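Local coordinates for protein endo-1,3-beta-glucanase, family GH16 (Zobellia galactanivorans, PDB 4CRQ) that probably hydrolyses internal beta-1,3-glucosidic bonds of laminarin, being the calcium-binding family GH16 catalytic module of a longer, modular laminarinase, at residues 163-168 and 179-183; 115-119 and 159-163; 132-137 and 187-192; 144-148 and 175-180; 76-80 and 228-232. The protein carries 1 engineered substitution. One frame throughout, in Å; residues are numbered along the deposited sequence.

Contact 1 (163-168 and 179-183)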
# COMPACT_ATOMS: atom_id res chain seq x y z
N TRP A 163 -11.40 8.17 5.92
CA TRP A 163 -10.57 8.97 6.79
C TRP A 163 -11.15 10.35 6.94
O TRP A 163 -11.30 11.03 5.95
CB TRP A 163 -9.19 8.98 6.15
CG TRP A 163 -8.15 9.96 6.64
CD1 TRP A 163 -7.96 10.45 7.94
CD2 TRP A 163 -7.10 10.56 5.84
NE1 TRP A 163 -6.89 11.31 7.98
CE2 TRP A 163 -6.33 11.42 6.75
CE3 TRP A 163 -6.74 10.48 4.49
CZ2 TRP A 163 -5.24 12.17 6.30
CZ3 TRP A 163 -5.64 11.24 4.05
CH2 TRP A 163 -4.90 12.07 4.94
N ASP A 164 -11.50 10.76 8.16
CA ASP A 164 -11.97 12.13 8.42
C ASP A 164 -11.12 12.73 9.56
O ASP A 164 -10.14 12.10 10.01
CB ASP A 164 -13.48 12.15 8.72
CG ASP A 164 -13.87 11.37 9.94
OD1 ASP A 164 -13.09 11.18 10.90
OD2 ASP A 164 -15.02 10.94 9.90
N ALA A 165 -11.49 13.91 10.02
CA ALA A 165 -10.75 14.57 11.11
C ALA A 165 -10.74 13.76 12.43
O ALA A 165 -9.84 13.93 13.25
CB ALA A 165 -11.31 15.97 11.34
N ASN A 166 -11.72 12.88 12.61
CA ASN A 166 -11.90 12.14 13.88
C ASN A 166 -11.53 10.66 13.90
O ASN A 166 -11.27 10.11 14.97
CB ASN A 166 -13.36 12.27 14.34
CG ASN A 166 -13.73 13.69 14.70
OD1 ASN A 166 -12.95 14.41 15.34
ND2 ASN A 166 -14.91 14.12 14.28
N SER A 167 -11.50 10.02 12.73
CA SER A 167 -11.24 8.58 12.70
C SER A 167 -10.73 8.10 11.36
O SER A 167 -10.84 8.82 10.37
CB SER A 167 -12.55 7.81 13.00
OG SER A 167 -13.52 8.06 11.99
N ILE A 168 -10.16 6.90 11.35
CA ILE A 168 -9.86 6.18 10.09
C ILE A 168 -10.60 4.86 10.27
O ILE A 168 -10.47 4.22 11.33
CB ILE A 168 -8.37 5.98 9.80
CG1 ILE A 168 -7.67 7.34 9.69
CG2 ILE A 168 -8.14 5.13 8.54
CD1 ILE A 168 -6.15 7.30 9.81
N GLU A 179 -10.94 0.36 13.10
CA GLU A 179 -11.20 1.77 13.32
C GLU A 179 -10.18 2.26 14.33
O GLU A 179 -9.85 1.54 15.29
CB GLU A 179 -12.65 2.01 13.82
CG GLU A 179 -13.07 3.48 13.86
CD GLU A 179 -14.53 3.71 14.24
OE1 GLU A 179 -15.34 2.76 14.17
OE2 GLU A 179 -14.86 4.86 14.60
N VAL A 180 -9.69 3.47 14.10
CA VAL A 180 -8.80 4.18 15.02
C VAL A 180 -9.37 5.58 15.22
O VAL A 180 -9.85 6.22 14.28
CB VAL A 180 -7.30 4.27 14.59
CG1 VAL A 180 -6.64 2.91 14.66
CG2 VAL A 180 -7.09 4.89 13.22
N ASP A 181 -9.33 6.01 16.48
CA ASP A 181 -9.72 7.34 16.86
C ASP A 181 -8.48 8.23 16.66
O ASP A 181 -7.38 7.92 17.15
CB ASP A 181 -10.25 7.28 18.30
CG ASP A 181 -10.52 8.65 18.93
OD1 ASP A 181 -10.64 9.68 18.22
OD2 ASP A 181 -10.62 8.69 20.18
N ILE A 182 -8.66 9.32 15.92
CA ILE A 182 -7.59 10.32 15.72
C ILE A 182 -8.04 11.72 16.19
O ILE A 182 -7.28 12.68 16.04
CB ILE A 182 -7.00 10.34 14.26
CG1 ILE A 182 -8.05 10.71 13.20
CG2 ILE A 182 -6.28 9.02 13.93
CD1 ILE A 182 -7.48 11.19 11.86
N SER A 183 -9.26 11.85 16.74
CA SER A 183 -9.82 13.17 17.14
C SER A 183 -8.88 13.92 18.08
O SER A 183 -8.36 13.36 19.06
CB SER A 183 -11.23 13.06 17.73
OG SER A 183 -11.25 12.21 18.86
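Ile-168 and Val-180 exchange two backbone hydrogen bonds, Ile-168 N to Val-180 O (3.0 Å) and Val-180 N to Ile-168 O (3.0 Å), in the antiparallel hairpin of strands 167-172 and 175-181. Just past the last bridge, Ile-182 N donates to Asn-166 O (2.9 Å), arriving 50° above the carbonyl plane. Each strand end has its own Asx turn. Asp-164 OD1 accepts from the backbone N of Asn-166 and, at 2.7 Å, from Ser-167 N. Asp-181 OD1 likewise serves two donors, Ser-183 OG on its syn lone pair (2.7 Å) and Ser-183 N on the anti side. Ile-182 covers the turn 164-166: with CG1 between its own N and carbonyl carbon (chi1 62°), CD1 comes to 3.4 Å from Asp-164 O and lies at the edge of the Trp-163 ring, near its plane, 3.9 Å from NE1. That indole N-H is already satisfied by Phe-192 O. With an alanine in place of Ile-182, a gap would probably open at the indole edge and the 164-166 turn would lose its apolar cover. Two carboxylate oxygens, each gripping two donors, thus hold the turns on the two strands, while Ile-182 supplies the apolar cover between them.

Contact 2 (115-119 and 159-163)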
# COMPACT_ATOMS: atom_id res chain seq x y z
N GLU A 115 1.59 6.85 8.46
CA GLU A 115 1.38 5.88 7.41
C GLU A 115 0.03 5.23 7.59
O GLU A 115 -0.32 4.81 8.69
CB GLU A 115 2.48 4.81 7.47
CG GLU A 115 2.36 3.69 6.42
CD GLU A 115 3.42 2.59 6.56
OE1 GLU A 115 4.49 2.82 7.16
OE2 GLU A 115 3.20 1.46 6.08
N ILE A 116 -0.73 5.13 6.50
CA ILE A 116 -2.02 4.43 6.51
C ILE A 116 -1.88 3.26 5.54
O ILE A 116 -1.76 3.48 4.33
CB ILE A 116 -3.22 5.33 6.08
CG1 ILE A 116 -3.28 6.63 6.91
CG2 ILE A 116 -4.55 4.52 6.17
CD1 ILE A 116 -4.33 7.63 6.41
N ASP A 117 -1.87 2.04 6.08
CA ASP A 117 -1.86 0.84 5.26
C ASP A 117 -3.31 0.44 5.02
O ASP A 117 -3.98 -0.05 5.94
CB ASP A 117 -1.06 -0.29 5.93
CG ASP A 117 0.38 0.11 6.22
OD1 ASP A 117 1.00 0.77 5.36
OD2 ASP A 117 0.92 -0.24 7.29
N ILE A 118 -3.80 0.65 3.79
CA ILE A 118 -5.20 0.37 3.45
C ILE A 118 -5.39 -1.14 3.30
O ILE A 118 -6.35 -1.73 3.83
CB ILE A 118 -5.63 1.15 2.18
CG1 ILE A 118 -5.40 2.64 2.44
CG2 ILE A 118 -7.08 0.81 1.82
CD1 ILE A 118 -5.63 3.49 1.21
N MET A 119 -4.47 -1.77 2.57
CA MET A 119 -4.46 -3.22 2.43
C MET A 119 -3.01 -3.69 2.43
O MET A 119 -2.19 -3.10 1.73
CB MET A 119 -5.15 -3.63 1.11
CG MET A 119 -5.17 -5.16 0.83
SD MET A 119 -3.60 -5.91 0.30
CE MET A 119 -3.28 -5.07 -1.26
N TYR A 159 -10.74 -2.61 -1.57
CA TYR A 159 -10.04 -2.29 -0.32
C TYR A 159 -10.13 -0.79 -0.11
O TYR A 159 -9.74 -0.04 -1.02
CB TYR A 159 -8.59 -2.71 -0.40
CG TYR A 159 -8.47 -4.21 -0.61
CD1 TYR A 159 -8.57 -5.09 0.49
CD2 TYR A 159 -8.27 -4.77 -1.90
CE1 TYR A 159 -8.47 -6.45 0.32
CE2 TYR A 159 -8.16 -6.16 -2.07
CZ TYR A 159 -8.26 -7.00 -0.96
OH TYR A 159 -8.16 -8.38 -1.05
N SER A 160 -10.62 -0.32 1.05
CA SER A 160 -10.76 1.12 1.23
C SER A 160 -10.55 1.53 2.67
O SER A 160 -10.65 0.71 3.59
CB SER A 160 -12.16 1.57 0.76
OG SER A 160 -13.16 1.01 1.60
N VAL A 161 -10.28 2.82 2.85
CA VAL A 161 -10.34 3.46 4.15
C VAL A 161 -11.23 4.67 4.04
O VAL A 161 -11.20 5.33 2.99
CB VAL A 161 -8.97 3.90 4.73
CG1 VAL A 161 -8.16 2.69 5.15
CG2 VAL A 161 -8.21 4.85 3.77
N GLU A 162 -12.00 4.95 5.08
CA GLU A 162 -12.69 6.25 5.20
C GLU A 162 -11.95 7.01 6.29
O GLU A 162 -11.87 6.55 7.44
CB GLU A 162 -14.16 6.11 5.55
CG GLU A 162 -15.01 5.65 4.39
CD GLU A 162 -16.47 5.40 4.77
OE1 GLU A 162 -16.87 5.53 5.95
OE2 GLU A 162 -17.22 5.05 3.84
N TRP A 163 -11.40 8.17 5.92
CA TRP A 163 -10.57 8.97 6.79
C TRP A 163 -11.15 10.35 6.94
O TRP A 163 -11.30 11.03 5.95
CB TRP A 163 -9.19 8.98 6.15
CG TRP A 163 -8.15 9.96 6.64
CD1 TRP A 163 -7.96 10.45 7.94
CD2 TRP A 163 -7.10 10.56 5.84
NE1 TRP A 163 -6.89 11.31 7.98
CE2 TRP A 163 -6.33 11.42 6.75
CE3 TRP A 163 -6.74 10.48 4.49
CZ2 TRP A 163 -5.24 12.17 6.30
CZ3 TRP A 163 -5.64 11.24 4.05
CH2 TRP A 163 -4.90 12.07 4.94
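Met-119 lies over the ring of Tyr-159, while Ile-116 meets Val-161 and Trp-163, and Ile-118 meets Val-161, filling the core of the GH16 beta-jelly roll where its two sheets face each other. Segment 115-119 holds all but the last position of the E-x-D-x-x-E signature of GH16 laminarinases; that acid, directly after Met-119, is replaced in this engineered variant. Ile-118 and Met-119 both face Phe-98, a classic beta bulge, and the chain turns a corner there. The touching parts run nearly antiparallel, 162° apart, with no hydrogen bond between them.

Two contacts involve ring faces. Met-119 CG sits 3.6 Å from the centroid of the Tyr-159 ring, and the side chain, bent at chi2 and chi3, lifts SD higher over the same face, a Met-aromatic contact at 4.9 Å from that centroid. Its first torsion is what lays it there: CG is anti to the backbone N, chi1 178°. Ile-116 CD1 stands 4.2 Å from the centroid of the six-membered ring of Trp-163, almost on the normal. A serine in place of Tyr-159 would probably deprive Met-119 of the face it lies on, freeing its bent chain to turn.

The remaining contacts are aliphatic. Ile-118 crosses Val-161 at about a right angle, CG1 lying 3.8 Å from Val-161 CG2, and Ile-116 CG2 reaches Val-161 CG1 at 4.2 Å. On the other branch of Ile-118, CG2 presses on the backbone, 3.6 Å from Ser-160 C.

Contact 3 (132-137 and 187-192)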
# COMPACT_ATOMS: atom_id res chain seq x y z
N ILE A 132 -2.17 1.53 10.93
CA ILE A 132 -1.50 2.85 10.92
C ILE A 132 -0.16 2.71 11.66
O ILE A 132 -0.04 1.90 12.60
CB ILE A 132 -2.32 4.04 11.50
CG1 ILE A 132 -2.89 3.74 12.91
CG2 ILE A 132 -3.40 4.46 10.49
CD1 ILE A 132 -3.28 4.98 13.67
N HIS A 133 0.81 3.51 11.23
CA HIS A 133 2.11 3.65 11.90
C HIS A 133 2.36 5.11 12.11
O HIS A 133 2.08 5.93 11.21
CB HIS A 133 3.25 3.01 11.11
CG HIS A 133 3.14 1.50 10.97
ND1 HIS A 133 2.51 0.91 9.93
CD2 HIS A 133 3.63 0.48 11.77
CE1 HIS A 133 2.58 -0.43 10.07
NE2 HIS A 133 3.27 -0.70 11.20
N TRP A 134 2.87 5.49 13.28
CA TRP A 134 3.13 6.91 13.58
C TRP A 134 4.14 7.03 14.70
O TRP A 134 4.55 6.00 15.27
CB TRP A 134 1.81 7.66 13.86
CG TRP A 134 1.15 7.41 15.20
CD1 TRP A 134 1.10 8.29 16.29
CD2 TRP A 134 0.43 6.20 15.66
NE1 TRP A 134 0.41 7.74 17.34
CE2 TRP A 134 -0.02 6.49 17.04
CE3 TRP A 134 0.11 4.96 15.08
CZ2 TRP A 134 -0.74 5.55 17.80
CZ3 TRP A 134 -0.62 4.02 15.86
CH2 TRP A 134 -1.04 4.31 17.18
N SER A 135 4.55 8.27 15.02
CA SER A 135 5.39 8.56 16.15
C SER A 135 4.44 9.11 17.24
O SER A 135 3.82 10.17 17.04
CB SER A 135 6.52 9.57 15.81
OG SER A 135 7.40 9.78 16.91
N ASP A 136 4.33 8.40 18.37
CA ASP A 136 3.38 8.78 19.46
C ASP A 136 3.88 9.99 20.28
O ASP A 136 4.96 10.53 19.97
CB ASP A 136 3.03 7.56 20.35
CG ASP A 136 4.19 7.07 21.27
OD1 ASP A 136 5.24 7.75 21.45
OD2 ASP A 136 4.03 5.97 21.84
N GLN A 137 3.12 10.40 21.30
CA GLN A 137 3.45 11.58 22.15
C GLN A 137 4.83 11.51 22.87
O GLN A 137 5.39 12.56 23.20
CB GLN A 137 2.32 11.92 23.15
CG GLN A 137 2.09 10.91 24.28
CD GLN A 137 1.37 9.63 23.87
OE1 GLN A 137 1.00 9.44 22.71
NE2 GLN A 137 1.18 8.73 24.83
N ASN A 187 -3.40 10.29 21.59
CA ASN A 187 -2.25 9.34 21.48
C ASN A 187 -1.17 9.79 20.46
O ASN A 187 -0.53 8.94 19.80
CB ASN A 187 -2.71 7.88 21.18
CG ASN A 187 -3.74 7.34 22.17
OD1 ASN A 187 -4.88 7.06 21.79
ND2 ASN A 187 -3.34 7.19 23.44
N GLY A 188 -0.97 11.10 20.33
CA GLY A 188 -0.03 11.70 19.38
C GLY A 188 -0.33 11.45 17.90
O GLY A 188 0.60 11.41 17.10
N THR A 189 -1.61 11.30 17.54
CA THR A 189 -2.09 11.05 16.15
C THR A 189 -2.32 12.32 15.30
O THR A 189 -2.95 12.23 14.22
CB THR A 189 -3.39 10.21 16.11
OG1 THR A 189 -4.41 10.89 16.87
CG2 THR A 189 -3.17 8.76 16.63
N GLY A 190 -1.82 13.48 15.76
CA GLY A 190 -1.94 14.78 15.04
C GLY A 190 -1.46 14.75 13.59
O GLY A 190 -1.97 15.49 12.74
N GLU A 191 -0.48 13.89 13.32
CA GLU A 191 0.07 13.73 11.97
C GLU A 191 -0.96 13.27 10.93
O GLU A 191 -0.76 13.49 9.73
CB GLU A 191 1.30 12.81 11.99
CG GLU A 191 2.42 13.39 12.86
CD GLU A 191 3.09 14.63 12.28
OE1 GLU A 191 3.20 14.77 11.03
OE2 GLU A 191 3.52 15.48 13.08
N PHE A 192 -2.06 12.66 11.38
CA PHE A 192 -3.13 12.24 10.44
C PHE A 192 -4.09 13.37 10.04
O PHE A 192 -5.11 13.12 9.39
CB PHE A 192 -3.83 10.96 10.96
CG PHE A 192 -2.89 9.80 11.07
CD1 PHE A 192 -2.54 9.04 9.93
CD2 PHE A 192 -2.32 9.47 12.32
CE1 PHE A 192 -1.65 7.96 10.04
CE2 PHE A 192 -1.43 8.39 12.44
CZ PHE A 192 -1.10 7.64 11.29
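Phe-192 turns the edge of its ring toward the face of Trp-134, an offset edge-to-face pair with centroids of the Phe-192 ring and the Trp-134 five-membered ring 5.9 Å apart and planes at 69°. This is the tight, buried half of the contact. Phe-192 CE2 lies 3.6 Å from Trp-134 CB, and its CZ touches Ile-132 CB at 3.8 Å. Thr-189 CG2 sits over a face of the indole, 4.1 Å from the centroid of its five-membered ring, and Trp-134 CG stands between its own N and carbonyl carbon (chi1 75°), which swings the indole N-H toward the loop. NE1 then donates to Asn-187 O at 2.9 Å, the bond nearly straight (165°) and the oxygen close to the ring plane.

In the jelly-roll fold this packs the end of strand 127-135 against the loop linking strands 175-181 and 196-204, whose short 3-10 turn carries Phe-192; Ile-116 and Ile-168 touch that same ring.

Toward solvent the contact thins out, with the exposed Asn-187 and Gln-137 lying at its margin. Gly-188, at positive phi, passes close to the other segment, and any CB there would collide with Gln-137 N, a buried donor with no partner in the model. The carboxylate of Asp-136 leads off to Asp-140 N, bonded through OD1, while its CB stays 3.9 Å from Asn-187 O.

Contact 4 (144-148 and 175-180)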
# COMPACT_ATOMS: atom_id res chain seq x y z
N TYR A 144 -0.95 0.35 15.05
CA TYR A 144 -2.28 -0.12 15.41
C TYR A 144 -2.89 -0.74 14.17
O TYR A 144 -3.05 -0.07 13.15
CB TYR A 144 -3.17 1.03 15.92
CG TYR A 144 -4.42 0.51 16.56
CD1 TYR A 144 -5.54 0.12 15.79
CD2 TYR A 144 -4.51 0.39 17.96
CE1 TYR A 144 -6.70 -0.37 16.39
CE2 TYR A 144 -5.67 -0.10 18.56
CZ TYR A 144 -6.75 -0.47 17.74
OH TYR A 144 -7.90 -0.95 18.33
N GLY A 145 -3.24 -2.02 14.26
CA GLY A 145 -3.80 -2.70 13.10
C GLY A 145 -4.75 -3.82 13.44
O GLY A 145 -4.87 -4.22 14.62
N ASP A 146 -5.43 -4.31 12.41
CA ASP A 146 -6.30 -5.48 12.55
C ASP A 146 -6.37 -6.18 11.17
O ASP A 146 -5.83 -5.68 10.16
CB ASP A 146 -7.69 -5.06 13.10
CG ASP A 146 -8.35 -6.13 13.95
OD1 ASP A 146 -8.08 -7.32 13.73
OD2 ASP A 146 -9.14 -5.77 14.86
N ASP A 147 -7.03 -7.33 11.13
CA ASP A 147 -7.16 -8.07 9.88
C ASP A 147 -8.57 -8.56 9.69
O ASP A 147 -9.38 -8.49 10.61
CB ASP A 147 -6.10 -9.21 9.76
CG ASP A 147 -6.08 -10.18 10.95
OD1 ASP A 147 -7.03 -10.25 11.75
OD2 ASP A 147 -5.07 -10.91 11.08
N VAL A 148 -8.86 -9.05 8.49
CA VAL A 148 -10.17 -9.58 8.16
C VAL A 148 -9.97 -10.77 7.23
O VAL A 148 -9.07 -10.75 6.37
CB VAL A 148 -11.11 -8.50 7.52
CG1 VAL A 148 -10.57 -7.91 6.20
CG2 VAL A 148 -12.54 -9.03 7.35
N GLN A 175 -17.13 -4.08 4.23
CA GLN A 175 -17.23 -4.61 5.58
C GLN A 175 -16.15 -3.97 6.44
O GLN A 175 -14.95 -4.16 6.16
CB GLN A 175 -17.10 -6.14 5.58
CG GLN A 175 -17.06 -6.77 6.97
CD GLN A 175 -17.01 -8.28 6.90
OE1 GLN A 175 -17.82 -8.91 6.23
NE2 GLN A 175 -16.05 -8.86 7.60
N GLN A 176 -16.56 -3.23 7.47
CA GLN A 176 -15.60 -2.59 8.35
C GLN A 176 -14.89 -3.63 9.22
O GLN A 176 -15.55 -4.54 9.74
CB GLN A 176 -16.30 -1.52 9.19
CG GLN A 176 -15.37 -0.65 10.00
CD GLN A 176 -16.09 0.43 10.78
OE1 GLN A 176 -17.07 1.02 10.31
NE2 GLN A 176 -15.59 0.71 11.98
N PHE A 177 -13.57 -3.50 9.38
CA PHE A 177 -12.80 -4.45 10.21
C PHE A 177 -11.79 -3.79 11.13
O PHE A 177 -11.13 -4.48 11.92
CB PHE A 177 -12.13 -5.52 9.32
CG PHE A 177 -11.00 -5.02 8.47
CD1 PHE A 177 -11.23 -4.48 7.18
CD2 PHE A 177 -9.66 -5.09 8.95
CE1 PHE A 177 -10.16 -4.02 6.39
CE2 PHE A 177 -8.59 -4.64 8.17
CZ PHE A 177 -8.85 -4.10 6.88
N ASN A 178 -11.66 -2.46 11.03
CA ASN A 178 -10.76 -1.71 11.88
C ASN A 178 -11.17 -0.25 11.93
O ASN A 178 -11.70 0.27 10.94
CB ASN A 178 -9.30 -1.87 11.41
CG ASN A 178 -8.27 -1.59 12.50
OD1 ASN A 178 -8.56 -1.66 13.70
ND2 ASN A 178 -7.05 -1.29 12.07
N GLU A 179 -10.94 0.36 13.10
CA GLU A 179 -11.20 1.77 13.32
C GLU A 179 -10.18 2.26 14.33
O GLU A 179 -9.85 1.54 15.29
CB GLU A 179 -12.65 2.01 13.82
CG GLU A 179 -13.07 3.48 13.86
CD GLU A 179 -14.53 3.71 14.24
OE1 GLU A 179 -15.34 2.76 14.17
OE2 GLU A 179 -14.86 4.86 14.60
N VAL A 180 -9.69 3.47 14.10
CA VAL A 180 -8.80 4.18 15.02
C VAL A 180 -9.37 5.58 15.22
O VAL A 180 -9.85 6.22 14.28
CB VAL A 180 -7.30 4.27 14.59
CG1 VAL A 180 -6.64 2.91 14.66
CG2 VAL A 180 -7.09 4.89 13.22
O HOH W 1 -11.19 -7.29 12.66
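Val-148 lies across Phe-177, roughly perpendicular to it, its CG1 over a face of the ring, 3.7 Å from the centroid, and its CB 3.6 Å from Phe-177 CG. The phenyl group reaches this place because CG lies between its own N and carbonyl carbon, chi1 70°; its rim then meets the other strand's backbone, CE2 standing 3.6 Å from Asp-146 O and near the ring plane. The other branch of the valine, Val-148 CG2, touches Gln-175 NE2.

Strands 141-149 and 175-181 lie at the margin of the GH16 jelly roll, each paired on its far side with another strand. Here they run antiparallel at 171°, yet share no direct hydrogen bond. A water spans the gap instead, donating to Asp-147 O (3.0 Å) and Phe-177 O (2.9 Å).

At the other end two flat groups share nearly one plane: the Asn-178 amide is 8° from the Tyr-144 ring plane and meets the ring's edge, OD1 lying 3.5 Å from Tyr-144 CE1, while ND2 makes a weak bond to Gly-130 O. Tyr-144 and Val-180 run alongside each other in opposite senses, tightly pressed, with Val-180 CG1 3.2 Å from Tyr-144 CD1.

Contact 5 (76-80 and 228-232)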
# COMPACT_ATOMS: atom_id res chain seq x y z
N SER A 76 -2.00 14.43 -3.66
CA SER A 76 -2.06 14.12 -2.22
C SER A 76 -3.40 14.63 -1.69
O SER A 76 -4.04 15.54 -2.30
CB SER A 76 -0.86 14.67 -1.43
OG SER A 76 -0.78 16.08 -1.60
N PHE A 77 -3.81 14.02 -0.58
CA PHE A 77 -5.16 14.19 -0.03
C PHE A 77 -5.13 14.36 1.44
O PHE A 77 -4.36 13.67 2.12
CB PHE A 77 -6.03 12.93 -0.38
CG PHE A 77 -5.98 12.59 -1.84
CD1 PHE A 77 -6.80 13.29 -2.78
CD2 PHE A 77 -5.07 11.61 -2.31
CE1 PHE A 77 -6.72 12.97 -4.14
CE2 PHE A 77 -4.99 11.32 -3.68
CZ PHE A 77 -5.81 12.00 -4.59
N LYS A 78 -5.98 15.26 1.93
CA LYS A 78 -6.24 15.40 3.37
C LYS A 78 -7.69 14.97 3.57
O LYS A 78 -8.60 15.70 3.21
CB LYS A 78 -5.96 16.80 3.89
CG LYS A 78 -6.23 16.98 5.37
CD LYS A 78 -5.90 18.42 5.77
CE LYS A 78 -6.52 18.77 7.09
NZ LYS A 78 -5.91 20.01 7.64
N TYR A 79 -7.88 13.77 4.13
CA TYR A 79 -9.20 13.11 4.34
C TYR A 79 -9.73 12.54 3.03
O TYR A 79 -9.32 12.96 1.95
CB TYR A 79 -10.27 14.01 5.01
CG TYR A 79 -9.75 14.81 6.18
CD1 TYR A 79 -8.99 14.19 7.20
CD2 TYR A 79 -10.04 16.17 6.28
CE1 TYR A 79 -8.51 14.93 8.28
CE2 TYR A 79 -9.57 16.92 7.35
CZ TYR A 79 -8.82 16.29 8.34
OH TYR A 79 -8.39 17.06 9.36
N GLY A 80 -10.64 11.57 3.15
CA GLY A 80 -11.36 11.02 2.03
C GLY A 80 -11.67 9.56 2.14
O GLY A 80 -11.31 8.91 3.13
N ARG A 228 -9.37 5.04 -6.67
CA ARG A 228 -10.29 6.18 -6.66
C ARG A 228 -10.27 6.85 -5.31
O ARG A 228 -10.15 6.16 -4.26
CB ARG A 228 -11.73 5.76 -7.02
CG ARG A 228 -11.90 5.27 -8.45
CD ARG A 228 -13.27 4.67 -8.68
NE ARG A 228 -13.38 4.13 -10.03
CZ ARG A 228 -14.36 3.34 -10.47
NH1 ARG A 228 -15.39 2.99 -9.68
NH2 ARG A 228 -14.32 2.93 -11.74
N VAL A 229 -10.40 8.18 -5.33
CA VAL A 229 -10.48 8.97 -4.10
C VAL A 229 -11.72 9.82 -4.16
O VAL A 229 -11.90 10.57 -5.14
CB VAL A 229 -9.24 9.87 -3.85
CG1 VAL A 229 -9.42 10.74 -2.59
CG2 VAL A 229 -7.98 9.00 -3.74
N TYR A 230 -12.58 9.71 -3.15
CA TYR A 230 -13.74 10.53 -2.98
C TYR A 230 -13.57 11.41 -1.75
O TYR A 230 -12.94 10.99 -0.77
CB TYR A 230 -14.98 9.66 -2.71
CG TYR A 230 -15.38 8.73 -3.84
CD1 TYR A 230 -14.75 7.46 -3.98
CD2 TYR A 230 -16.36 9.12 -4.79
CE1 TYR A 230 -15.11 6.60 -5.01
CE2 TYR A 230 -16.73 8.26 -5.84
CZ TYR A 230 -16.10 7.00 -5.94
OH TYR A 230 -16.46 6.17 -6.98
N GLN A 231 -14.13 12.62 -1.78
CA GLN A 231 -14.10 13.49 -0.59
C GLN A 231 -15.47 14.11 -0.40
O GLN A 231 -16.22 14.26 -1.38
CB GLN A 231 -13.03 14.58 -0.69
CG GLN A 231 -11.61 14.06 -0.47
CD GLN A 231 -10.57 15.13 -0.71
OE1 GLN A 231 -10.77 16.03 -1.55
NE2 GLN A 231 -9.47 15.07 0.01
N LYS A 232 -15.79 14.46 0.85
CA LYS A 232 -17.06 15.09 1.19
C LYS A 232 -16.73 16.51 1.59
O LYS A 232 -17.44 17.41 1.19
CB LYS A 232 -17.82 14.30 2.29
CG LYS A 232 -17.09 14.09 3.61
CD LYS A 232 -17.89 13.24 4.58
CE LYS A 232 -17.12 13.05 5.88
NZ LYS A 232 -17.88 12.25 6.87
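The Phe-77 ring has Val-229 over one face: CG1 lies 3.9 Å from the ring centroid, displaced toward the rim, and CG2 reaches CZ on the far part of the ring at 3.8 Å. Gln-231 NE2 stands at the edge of the same ring, near its plane. The second ring, that of Tyr-79, has the aliphatic part of Lys-78 on one face, CG over its centre; it pairs edge-to-face with Trp-163, and its hydroxyl is hydrogen-bonded to Gln-193.

In the GH16 jelly roll this contact joins the loop leading into strand 80-87 to the C-terminal end of strand 220-231, its antiparallel neighbour. Val-229 also touches Ile-82 and Ile-198, so the Phe-77 side belongs to the core, while Lys-78 is exposed. Farther back on the same strand, Arg-228 makes a salt bridge to Glu-10, a calcium ligand.

Gly-80 packs tightly against the strand, its CA 3.2 Å from Tyr-230 O. A CB here would strike that oxygen, and the backbone angles would also jam it against the preceding carbonyl.

Gln-231 ties the loop to the strand. With its chain extended beyond CG, the amide is carried past Gly-80, whose CA lies 3.9 Å from Gln-231 CG. NE2 donates to Tyr-79 O at 2.9 Å, almost straight at 173°, with the oxygen 2° from the amide plane.

In the fold
Trp-163 belongs to both contact 1 and contact 2 and ties in two more: through its indole N-H it reaches contact 3, and its backbone N probably bonds to Gly-80 O of contact 5 (2.9 Å). Contacts 1 and 2, with centres 11 Å apart, also meet through Ile-168 CD1 and Ile-116 CD1 at 3.9 Å. Contact 4 shares Glu-179 and Val-180 with contact 1 and reaches contact 3 where Ile-132 CD1 packs on Val-180 CG2. Contact 2 includes most of the signature that in GH16 enzymes carries the catalytic acids, so it probably lies under the active-site cleft. The calcium is about 14 Å from the Tyr-159 side chain and about 12 Å from that of Tyr-230.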